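Long-range contacts in 3,4-dihydroxybenzoate decarboxylase (Enterobacter cloacae, PDB 5NY5), which probably catalyses the reversible decarboxylation of 3,4-dihydroxybenzoate to catechol, as a UbiD-family enzyme that uses prenylated FMN and manganese: residues S157-T168 with R188-A197; P203-L212 with I258-L269. All blocks are in the same frame, centred on the assembly; numbering follows the deposited sequence.

Contact 1. Residues S157-T168 with R188-A197; sequences SDPEDTSLTDVT and RHIEVFRKKA
The ring of Phe193, on helix 189-199, lies flat against the backbone of Ser157 and Asp158. Asp158 N stands 3.4 Å above the ring plane over its centre, and Asp158 CB makes a CH-pi contact with the same face, 3.9 Å from the ring centroid. The opposite face is met near its rim by His189 O. Leu164 O lies 3.4 Å from Phe193 CZ. Asp166, on strand 165-174, turns its carboxylate onto the first helical turn: with CG anti to the backbone N (chi1 -174°), OD2 accepts from Ile190 N at 3.2 Å, from 40° above the carboxylate plane. In this Rift-related domain of the UbiD family, Asp166, His189 and Glu233 bind manganese in the ligand-bound enzyme, and Arg188 and His189 bind prenylated FMN; this apo chain holds neither. Asp166 OD1 sits over one face of the Arg188 guanidinium, well out of its plane: no N-H points at it, and charge alone links the two. Thr168 CG2 approaches the guanidinium edge, 3.2 Å from Arg188 NE. At the other end Lys196 forms a salt bridge from NZ to the syn side of Asp158 OD2 (3.0 Å). Asp158 OD1 accepts from Glu160 N in an Asx turn.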
loop_
_atom_site.group_PDB
_atom_site.type_symbol
_atom_site.label_atom_id
_atom_site.label_comp_id
_atom_site.label_asym_id
_atom_site.label_seq_id
_atom_site.Cartn_x
_atom_site.Cartn_y
_atom_site.Cartn_z
ATOM N N SER A 157 50.233 15.006 4.187
ATOM C CA SER A 157 50.949 13.851 3.669
ATOM C C SER A 157 51.068 12.791 4.754
ATOM O O SER A 157 51.067 13.098 5.949
ATOM C CB SER A 157 52.345 14.230 3.159
ATOM O OG SER A 157 52.258 15.013 1.984
ATOM N N ASP A 158 51.169 11.540 4.316
ATOM C CA ASP A 158 51.338 10.420 5.231
ATOM C C ASP A 158 52.584 10.636 6.085
ATOM O O ASP A 158 53.673 10.860 5.538
ATOM C CB ASP A 158 51.450 9.116 4.440
ATOM C CG ASP A 158 51.352 7.873 5.313
ATOM O OD1 ASP A 158 51.894 7.861 6.437
ATOM O OD2 ASP A 158 50.734 6.888 4.857
ATOM N N PRO A 159 52.473 10.580 7.416
ATOM C CA PRO A 159 53.665 10.735 8.262
ATOM C C PRO A 159 54.664 9.597 8.121
ATOM O O PRO A 159 55.787 9.721 8.627
ATOM C CB PRO A 159 53.084 10.793 9.680
ATOM C CG PRO A 159 51.787 10.062 9.578
ATOM C CD PRO A 159 51.250 10.380 8.214
ATOM N N GLU A 160 54.295 8.502 7.457
ATOM C CA GLU A 160 55.208 7.402 7.178
ATOM C C GLU A 160 55.702 7.413 5.737
ATOM O O GLU A 160 56.912 7.368 5.495
ATOM C CB GLU A 160 54.529 6.061 7.483
ATOM C CG GLU A 160 54.146 5.870 8.940
ATOM C CD GLU A 160 53.596 4.484 9.218
ATOM O OE1 GLU A 160 53.358 3.732 8.249
ATOM O OE2 GLU A 160 53.405 4.144 10.404
ATOM N N ASP A 161 54.787 7.478 4.773
ATOM C CA ASP A 161 55.114 7.478 3.348
ATOM C C ASP A 161 54.695 8.831 2.778
ATOM O O ASP A 161 53.592 8.975 2.247
ATOM C CB ASP A 161 54.419 6.321 2.627
ATOM C CG ASP A 161 54.962 6.090 1.230
ATOM O OD1 ASP A 161 55.610 7.001 0.675
ATOM O OD2 ASP A 161 54.735 4.991 0.681
ATOM N N THR A 162 55.596 9.814 2.870
ATOM C CA THR A 162 55.293 11.171 2.426
ATOM C C THR A 162 54.817 11.224 0.976
ATOM O O THR A 162 54.119 12.172 0.596
ATOM C CB THR A 162 56.528 12.058 2.614
ATOM O OG1 THR A 162 57.037 11.884 3.942
ATOM C CG2 THR A 162 56.182 13.527 2.412
ATOM N N SER A 163 55.149 10.216 0.166
ATOM C CA SER A 163 54.672 10.161 -1.212
ATOM C C SER A 163 53.156 10.038 -1.310
ATOM O O SER A 163 52.610 10.180 -2.409
ATOM C CB SER A 163 55.330 8.992 -1.947
ATOM O OG SER A 163 54.984 7.753 -1.352
ATOM N N LEU A 164 52.471 9.773 -0.201
ATOM C CA LEU A 164 51.018 9.672 -0.167
ATOM C C LEU A 164 50.448 10.983 0.357
ATOM O O LEU A 164 50.681 11.345 1.516
ATOM C CB LEU A 164 50.577 8.502 0.712
ATOM C CG LEU A 164 51.091 7.129 0.282
ATOM C CD1 LEU A 164 50.836 6.097 1.369
ATOM C CD2 LEU A 164 50.437 6.709 -1.025
ATOM N N THR A 165 49.703 11.686 -0.492
ATOM C CA THR A 165 49.202 13.014 -0.178
ATOM C C THR A 165 47.683 13.052 -0.272
ATOM O O THR A 165 47.055 12.216 -0.929
ATOM C CB THR A 165 49.795 14.067 -1.123
ATOM O OG1 THR A 165 49.322 13.834 -2.455
ATOM C CG2 THR A 165 51.313 13.997 -1.113
ATOM N N ASP A 166 47.098 14.045 0.392
ATOM C CA ASP A 166 45.659 14.260 0.352
ATOM C C ASP A 166 45.380 15.749 0.471
ATOM O O ASP A 166 45.884 16.403 1.390
ATOM C CB ASP A 166 44.949 13.499 1.475
ATOM C CG ASP A 166 43.440 13.590 1.376
ATOM O OD1 ASP A 166 42.913 13.501 0.247
ATOM O OD2 ASP A 166 42.783 13.755 2.426
ATOM N N VAL A 167 44.590 16.283 -0.456
ATOM C CA VAL A 167 44.154 17.672 -0.415
ATOM C C VAL A 167 42.631 17.680 -0.362
ATOM O O VAL A 167 41.972 16.937 -1.100
ATOM C CB VAL A 167 44.704 18.483 -1.607
ATOM C CG1 VAL A 167 45.927 17.794 -2.210
ATOM C CG2 VAL A 167 43.650 18.760 -2.665
ATOM N N THR A 168 42.079 18.481 0.546
ATOM C CA THR A 168 40.651 18.462 0.827
ATOM C C THR A 168 40.213 19.836 1.313
ATOM O O THR A 168 41.035 20.719 1.571
ATOM C CB THR A 168 40.297 17.399 1.873
ATOM O OG1 THR A 168 41.325 17.345 2.871
ATOM C CG2 THR A 168 40.139 16.032 1.231
ATOM N N ARG A 188 38.835 9.111 5.134
ATOM C CA ARG A 188 39.635 9.855 4.174
ATOM C C ARG A 188 41.111 9.786 4.557
ATOM O O ARG A 188 41.468 9.535 5.711
ATOM C CB ARG A 188 39.171 11.310 4.091
ATOM C CG ARG A 188 39.565 12.021 2.800
ATOM C CD ARG A 188 38.351 12.295 1.922
ATOM N NE ARG A 188 38.666 13.216 0.833
ATOM C CZ ARG A 188 38.705 12.881 -0.452
ATOM N NH1 ARG A 188 38.436 11.637 -0.826
ATOM N NH2 ARG A 188 39.005 13.793 -1.368
ATOM N N HIS A 189 41.972 10.015 3.561
ATOM C CA HIS A 189 43.403 9.785 3.742
ATOM C C HIS A 189 43.981 10.656 4.850
ATOM O O HIS A 189 44.791 10.185 5.657
ATOM C CB HIS A 189 44.145 10.031 2.428
ATOM C CG HIS A 189 43.822 9.038 1.355
ATOM N ND1 HIS A 189 42.874 8.050 1.513
ATOM C CD2 HIS A 189 44.325 8.880 0.108
ATOM C CE1 HIS A 189 42.805 7.328 0.409
ATOM N NE2 HIS A 189 43.676 7.810 -0.459
ATOM N N ILE A 190 43.578 11.927 4.910
ATOM C CA ILE A 190 44.143 12.825 5.914
ATOM C C ILE A 190 43.751 12.380 7.318
ATOM O O ILE A 190 44.502 12.595 8.277
ATOM C CB ILE A 190 43.721 14.280 5.631
ATOM C CG1 ILE A 190 44.385 15.237 6.624
ATOM C CG2 ILE A 190 42.208 14.424 5.666
ATOM C CD1 ILE A 190 44.010 16.683 6.425
ATOM N N GLU A 191 42.589 11.743 7.467
ATOM C CA GLU A 191 42.221 11.193 8.767
ATOM C C GLU A 191 43.077 9.980 9.109
ATOM O O GLU A 191 43.536 9.839 10.249
ATOM C CB GLU A 191 40.737 10.829 8.784
ATOM C CG GLU A 191 40.285 10.078 10.029
ATOM C CD GLU A 191 40.310 10.929 11.287
ATOM O OE1 GLU A 191 40.548 12.150 11.191
ATOM O OE2 GLU A 191 40.089 10.373 12.383
ATOM N N VAL A 192 43.301 9.096 8.136
ATOM C CA VAL A 192 44.191 7.960 8.356
ATOM C C VAL A 192 45.602 8.448 8.654
ATOM O O VAL A 192 46.300 7.889 9.509
ATOM C CB VAL A 192 44.156 7.013 7.141
ATOM C CG1 VAL A 192 45.269 5.985 7.229
ATOM C CG2 VAL A 192 42.803 6.325 7.049
ATOM N N PHE A 193 46.039 9.507 7.965
ATOM C CA PHE A 193 47.345 10.090 8.256
ATOM C C PHE A 193 47.424 10.558 9.703
ATOM O O PHE A 193 48.461 10.404 10.359
ATOM C CB PHE A 193 47.631 11.261 7.313
ATOM C CG PHE A 193 47.732 10.878 5.861
ATOM C CD1 PHE A 193 47.884 9.557 5.477
ATOM C CD2 PHE A 193 47.683 11.851 4.877
ATOM C CE1 PHE A 193 47.975 9.215 4.142
ATOM C CE2 PHE A 193 47.776 11.516 3.541
ATOM C CZ PHE A 193 47.922 10.196 3.174
ATOM N N ARG A 194 46.333 11.126 10.219
ATOM C CA ARG A 194 46.350 11.659 11.575
ATOM C C ARG A 194 46.381 10.550 12.618
ATOM O O ARG A 194 46.985 10.721 13.681
ATOM C CB ARG A 194 45.134 12.559 11.799
ATOM C CG ARG A 194 45.295 13.547 12.939
ATOM C CD ARG A 194 43.962 13.861 13.600
ATOM N NE ARG A 194 43.653 12.920 14.673
ATOM C CZ ARG A 194 42.952 11.804 14.511
ATOM N NH1 ARG A 194 42.480 11.484 13.316
ATOM N NH2 ARG A 194 42.722 11.006 15.544
ATOM N N LYS A 195 45.735 9.416 12.337
ATOM C CA LYS A 195 45.737 8.309 13.289
ATOM C C LYS A 195 47.139 7.739 13.467
ATOM O O LYS A 195 47.578 7.488 14.595
ATOM C CB LYS A 195 44.767 7.222 12.829
ATOM C CG LYS A 195 43.407 7.268 13.509
ATOM C CD LYS A 195 43.490 6.779 14.949
ATOM C CE LYS A 195 42.109 6.679 15.583
ATOM N NZ LYS A 195 42.150 5.996 16.907
ATOM N N LYS A 196 47.852 7.524 12.359
ATOM C CA LYS A 196 49.226 7.038 12.440
ATOM C C LYS A 196 50.091 7.986 13.259
ATOM O O LYS A 196 50.876 7.555 14.110
ATOM C CB LYS A 196 49.807 6.866 11.037
ATOM C CG LYS A 196 49.064 5.874 10.162
ATOM C CD LYS A 196 49.724 5.762 8.797
ATOM C CE LYS A 196 48.987 4.782 7.902
ATOM N NZ LYS A 196 49.604 4.707 6.550
ATOM N N ALA A 197 49.953 9.290 13.016
ATOM C CA ALA A 197 50.734 10.270 13.761
ATOM C C ALA A 197 50.351 10.268 15.235
ATOM O O ALA A 197 51.220 10.274 16.115
ATOM C CB ALA A 197 50.545 11.658 13.150
#

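Contact 2. Residues P203-L212 with I258-L269; sequences PLPVTINMGL and IARAEIIIEGEL
Pro203 lies alongside Glu268, both side chains pointing the same way, with its CG 3.3 Å from Glu268 OE2. Strands 204-210 and 263-269 run antiparallel in a sheet of the Rift-related domain, which strand 148-157 extends beyond the first and strand 303-311 beyond the second. Leu204 CD2 and Val206 CG1 both touch Leu269 CD1, and Val206 and Gly267 exchange two nearly straight backbone bonds. Thr207, across from Glu266, is on the other face; its OG1 is bonded to Lys256 O and receives Asn209 ND2. Ile208 crosses Ile265 obliquely, CD1 reaching CG2 at 3.7 Å. The Asn209 amide is fixed at both ends: OD1 accepts a straight bond from Ile258 N at 2.6 Å (180° at the hydrogen), and ND2 also binds Leu153 O. Selenomethionine Met210 bends at chi3 (-60°), which sets CE against both Ile263 CG2 and Ile265 CD1. Opposite it, Glu262 and Ile263 form a classic beta bulge, Ile263 N giving Met210 O a 2.9 Å bond. Gly211 leaves the strand beside Glu262. Its O accepts from Glu262 N in the carbonyl plane and from a water, 2.6 Å away, that also donates to Arg260 O.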
loop_
_atom_site.group_PDB
_atom_site.type_symbol
_atom_site.label_atom_id
_atom_site.label_comp_id
_atom_site.label_asym_id
_atom_site.label_seq_id
_atom_site.Cartn_x
_atom_site.Cartn_y
_atom_site.Cartn_z
ATOM N N PRO A 203 52.623 14.946 16.195
ATOM C CA PRO A 203 51.623 15.726 15.459
ATOM C C PRO A 203 51.721 15.476 13.961
ATOM O O PRO A 203 52.624 14.800 13.466
ATOM C CB PRO A 203 51.975 17.174 15.812
ATOM C CG PRO A 203 53.434 17.131 16.119
ATOM C CD PRO A 203 53.680 15.798 16.768
ATOM N N LEU A 204 50.758 16.038 13.235
ATOM C CA LEU A 204 50.710 15.924 11.783
ATOM C C LEU A 204 50.777 17.311 11.163
ATOM O O LEU A 204 49.914 18.157 11.457
ATOM C CB LEU A 204 49.441 15.202 11.328
ATOM C CG LEU A 204 49.364 14.915 9.827
ATOM C CD1 LEU A 204 50.423 13.902 9.419
ATOM C CD2 LEU A 204 47.977 14.436 9.430
ATOM N N PRO A 205 51.756 17.596 10.303
ATOM C CA PRO A 205 51.865 18.941 9.721
ATOM C C PRO A 205 50.865 19.123 8.587
ATOM O O PRO A 205 50.722 18.257 7.721
ATOM C CB PRO A 205 53.310 18.995 9.206
ATOM C CG PRO A 205 53.912 17.620 9.478
ATOM C CD PRO A 205 52.784 16.690 9.773
ATOM N N VAL A 206 50.170 20.262 8.600
ATOM C CA VAL A 206 49.182 20.591 7.581
ATOM C C VAL A 206 49.334 22.055 7.192
ATOM O O VAL A 206 49.851 22.875 7.951
ATOM C CB VAL A 206 47.735 20.322 8.055
ATOM C CG1 VAL A 206 47.504 18.832 8.272
ATOM C CG2 VAL A 206 47.443 21.105 9.326
ATOM N N THR A 207 48.879 22.372 5.984
ATOM C CA THR A 207 48.751 23.747 5.526
ATOM C C THR A 207 47.306 24.004 5.127
ATOM O O THR A 207 46.660 23.149 4.514
ATOM C CB THR A 207 49.672 24.050 4.342
ATOM O OG1 THR A 207 49.204 23.357 3.179
ATOM C CG2 THR A 207 51.096 23.619 4.652
ATOM N N ILE A 208 46.807 25.180 5.481
ATOM C CA ILE A 208 45.430 25.572 5.216
ATOM C C ILE A 208 45.471 26.704 4.203
ATOM O O ILE A 208 45.850 27.834 4.533
ATOM C CB ILE A 208 44.709 25.989 6.502
ATOM C CG1 ILE A 208 44.845 24.880 7.544
ATOM C CG2 ILE A 208 43.252 26.288 6.216
ATOM C CD1 ILE A 208 44.787 25.366 8.966
ATOM N N ASN A 209 45.081 26.405 2.970
ATOM C CA ASN A 209 45.223 27.326 1.851
ATOM C C ASN A 209 43.882 27.988 1.572
ATOM O O ASN A 209 42.890 27.301 1.310
ATOM C CB ASN A 209 45.729 26.586 0.615
ATOM C CG ASN A 209 46.979 25.775 0.895
ATOM O OD1 ASN A 209 48.088 26.192 0.568
ATOM N ND2 ASN A 209 46.807 24.610 1.509
HETATM N N MSE A 210 43.853 29.316 1.626
HETATM C CA MSE A 210 42.617 30.065 1.432
HETATM C C MSE A 210 42.809 31.228 0.462
HETATM O O MSE A 210 43.845 31.890 0.472
HETATM C CB MSE A 210 42.095 30.579 2.774
HETATM C CG MSE A 210 41.859 29.490 3.804
HETATM SE SE MSE A 210 41.289 30.173 5.532
HETATM C CE MSE A 210 42.837 31.282 5.942
ATOM N N GLY A 211 41.800 31.477 -0.368
ATOM C CA GLY A 211 41.885 32.508 -1.385
ATOM C C GLY A 211 42.564 31.994 -2.635
ATOM O O GLY A 211 43.733 32.300 -2.884
ATOM N N LEU A 212 41.837 31.215 -3.432
ATOM C CA LEU A 212 42.429 30.434 -4.507
ATOM C C LEU A 212 41.720 30.709 -5.822
ATOM O O LEU A 212 40.649 31.319 -5.869
ATOM C CB LEU A 212 42.359 28.934 -4.200
ATOM C CG LEU A 212 42.673 28.529 -2.764
ATOM C CD1 LEU A 212 42.305 27.076 -2.538
ATOM C CD2 LEU A 212 44.138 28.771 -2.462
ATOM N N ILE A 258 49.849 26.239 -1.289
ATOM C CA ILE A 258 49.510 26.809 -2.588
ATOM C C ILE A 258 50.276 28.113 -2.762
ATOM O O ILE A 258 50.098 29.062 -1.989
ATOM C CB ILE A 258 47.998 27.030 -2.715
ATOM C CG1 ILE A 258 47.253 25.699 -2.595
ATOM C CG2 ILE A 258 47.667 27.708 -4.035
ATOM C CD1 ILE A 258 47.598 24.707 -3.677
ATOM N N ALA A 259 51.135 28.164 -3.783
ATOM C CA ALA A 259 52.013 29.316 -3.958
ATOM C C ALA A 259 51.226 30.578 -4.287
ATOM O O ALA A 259 51.566 31.667 -3.811
ATOM C CB ALA A 259 53.043 29.027 -5.048
ATOM N N ARG A 260 50.175 30.454 -5.093
ATOM C CA ARG A 260 49.384 31.597 -5.528
ATOM C C ARG A 260 48.250 31.936 -4.569
ATOM O O ARG A 260 47.409 32.777 -4.898
ATOM C CB ARG A 260 48.815 31.341 -6.926
ATOM C CG ARG A 260 49.867 31.043 -7.977
ATOM C CD ARG A 260 50.681 32.272 -8.307
ATOM N NE ARG A 260 49.932 33.207 -9.137
ATOM C CZ ARG A 260 50.363 34.418 -9.466
ATOM N NH1 ARG A 260 51.540 34.843 -9.029
ATOM N NH2 ARG A 260 49.618 35.206 -10.228
ATOM N N ALA A 261 48.211 31.310 -3.399
ATOM C CA ALA A 261 47.105 31.515 -2.479
ATOM C C ALA A 261 47.158 32.907 -1.858
ATOM O O ALA A 261 48.172 33.606 -1.909
ATOM C CB ALA A 261 47.121 30.454 -1.381
ATOM N N GLU A 262 46.034 33.307 -1.263
ATOM C CA GLU A 262 45.966 34.591 -0.576
ATOM C C GLU A 262 46.486 34.485 0.851
ATOM O O GLU A 262 47.324 35.288 1.273
ATOM C CB GLU A 262 44.529 35.118 -0.584
ATOM C CG GLU A 262 44.069 35.660 -1.926
ATOM C CD GLU A 262 44.612 37.046 -2.214
ATOM O OE1 GLU A 262 44.793 37.825 -1.256
ATOM O OE2 GLU A 262 44.861 37.355 -3.396
ATOM N N ILE A 263 45.999 33.505 1.611
ATOM C CA ILE A 263 46.383 33.316 3.004
ATOM C C ILE A 263 46.713 31.847 3.229
ATOM O O ILE A 263 46.047 30.961 2.682
ATOM C CB ILE A 263 45.271 33.772 3.972
ATOM C CG1 ILE A 263 44.847 35.208 3.666
ATOM C CG2 ILE A 263 45.733 33.663 5.416
ATOM C CD1 ILE A 263 43.828 35.756 4.629
ATOM N N ILE A 264 47.744 31.593 4.032
ATOM C CA ILE A 264 48.148 30.246 4.409
ATOM C C ILE A 264 48.202 30.170 5.927
ATOM O O ILE A 264 48.729 31.074 6.583
ATOM C CB ILE A 264 49.520 29.865 3.812
ATOM C CG1 ILE A 264 49.528 30.073 2.300
ATOM C CG2 ILE A 264 49.866 28.423 4.154
ATOM C CD1 ILE A 264 48.580 29.172 1.572
ATOM N N ILE A 265 47.656 29.095 6.483
ATOM C CA ILE A 265 47.789 28.789 7.900
ATOM C C ILE A 265 48.583 27.497 8.014
ATOM O O ILE A 265 48.130 26.439 7.560
ATOM C CB ILE A 265 46.425 28.663 8.592
ATOM C CG1 ILE A 265 45.618 29.947 8.421
ATOM C CG2 ILE A 265 46.606 28.354 10.066
ATOM C CD1 ILE A 265 44.265 29.906 9.096
ATOM N N GLU A 266 49.773 27.583 8.599
ATOM C CA GLU A 266 50.625 26.422 8.823
ATOM C C GLU A 266 50.470 25.979 10.270
ATOM O O GLU A 266 50.759 26.748 11.193
ATOM C CB GLU A 266 52.085 26.740 8.511
ATOM C CG GLU A 266 52.357 27.072 7.055
ATOM C CD GLU A 266 53.824 27.337 6.784
ATOM O OE1 GLU A 266 54.645 27.140 7.705
ATOM O OE2 GLU A 266 54.157 27.741 5.652
ATOM N N GLY A 267 50.017 24.744 10.468
ATOM C CA GLY A 267 49.793 24.239 11.803
ATOM C C GLY A 267 49.997 22.742 11.867
ATOM O O GLY A 267 50.358 22.095 10.883
ATOM N N GLU A 268 49.756 22.195 13.055
ATOM C CA GLU A 268 49.881 20.769 13.304
ATOM C C GLU A 268 48.680 20.285 14.101
ATOM O O GLU A 268 48.145 21.004 14.948
ATOM C CB GLU A 268 51.175 20.442 14.063
ATOM C CG GLU A 268 52.442 20.705 13.272
ATOM C CD GLU A 268 53.689 20.610 14.125
ATOM O OE1 GLU A 268 54.794 20.835 13.589
ATOM O OE2 GLU A 268 53.564 20.313 15.332
ATOM N N LEU A 269 48.261 19.056 13.815
ATOM C CA LEU A 269 47.187 18.411 14.565
ATOM C C LEU A 269 47.784 17.765 15.809
ATOM O O LEU A 269 48.537 16.790 15.711
ATOM C CB LEU A 269 46.472 17.387 13.690
ATOM C CG LEU A 269 45.561 17.963 12.604
ATOM C CD1 LEU A 269 45.490 17.037 11.405
ATOM C CD2 LEU A 269 44.171 18.210 13.163
HETATM O O HOH W 1 44.714 32.754 -5.275
#

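Overall arrangement
Contacts 1 and 2 follow one another along the chain, since helix 189-199 leads almost directly into strand 204-210; their centres are about 15 Å apart. They meet at Leu204, whose CD1 lies 3.6 Å from Ser157 O and whose CD2 lies 3.8 Å from Arg194 N, so the strand packs against the helix. Both reach the same sheet, in which strand 148-157 pairs with 165-174 and with 204-210. Contact 1 holds residues of the manganese and prenylated FMN sites. Contact 2 comes near the flavin site: the Ile208 side chain is about 7 Å from that of His170, and the Leu212 side chain about 7 Å from that of Ile169, both flavin-binding residues.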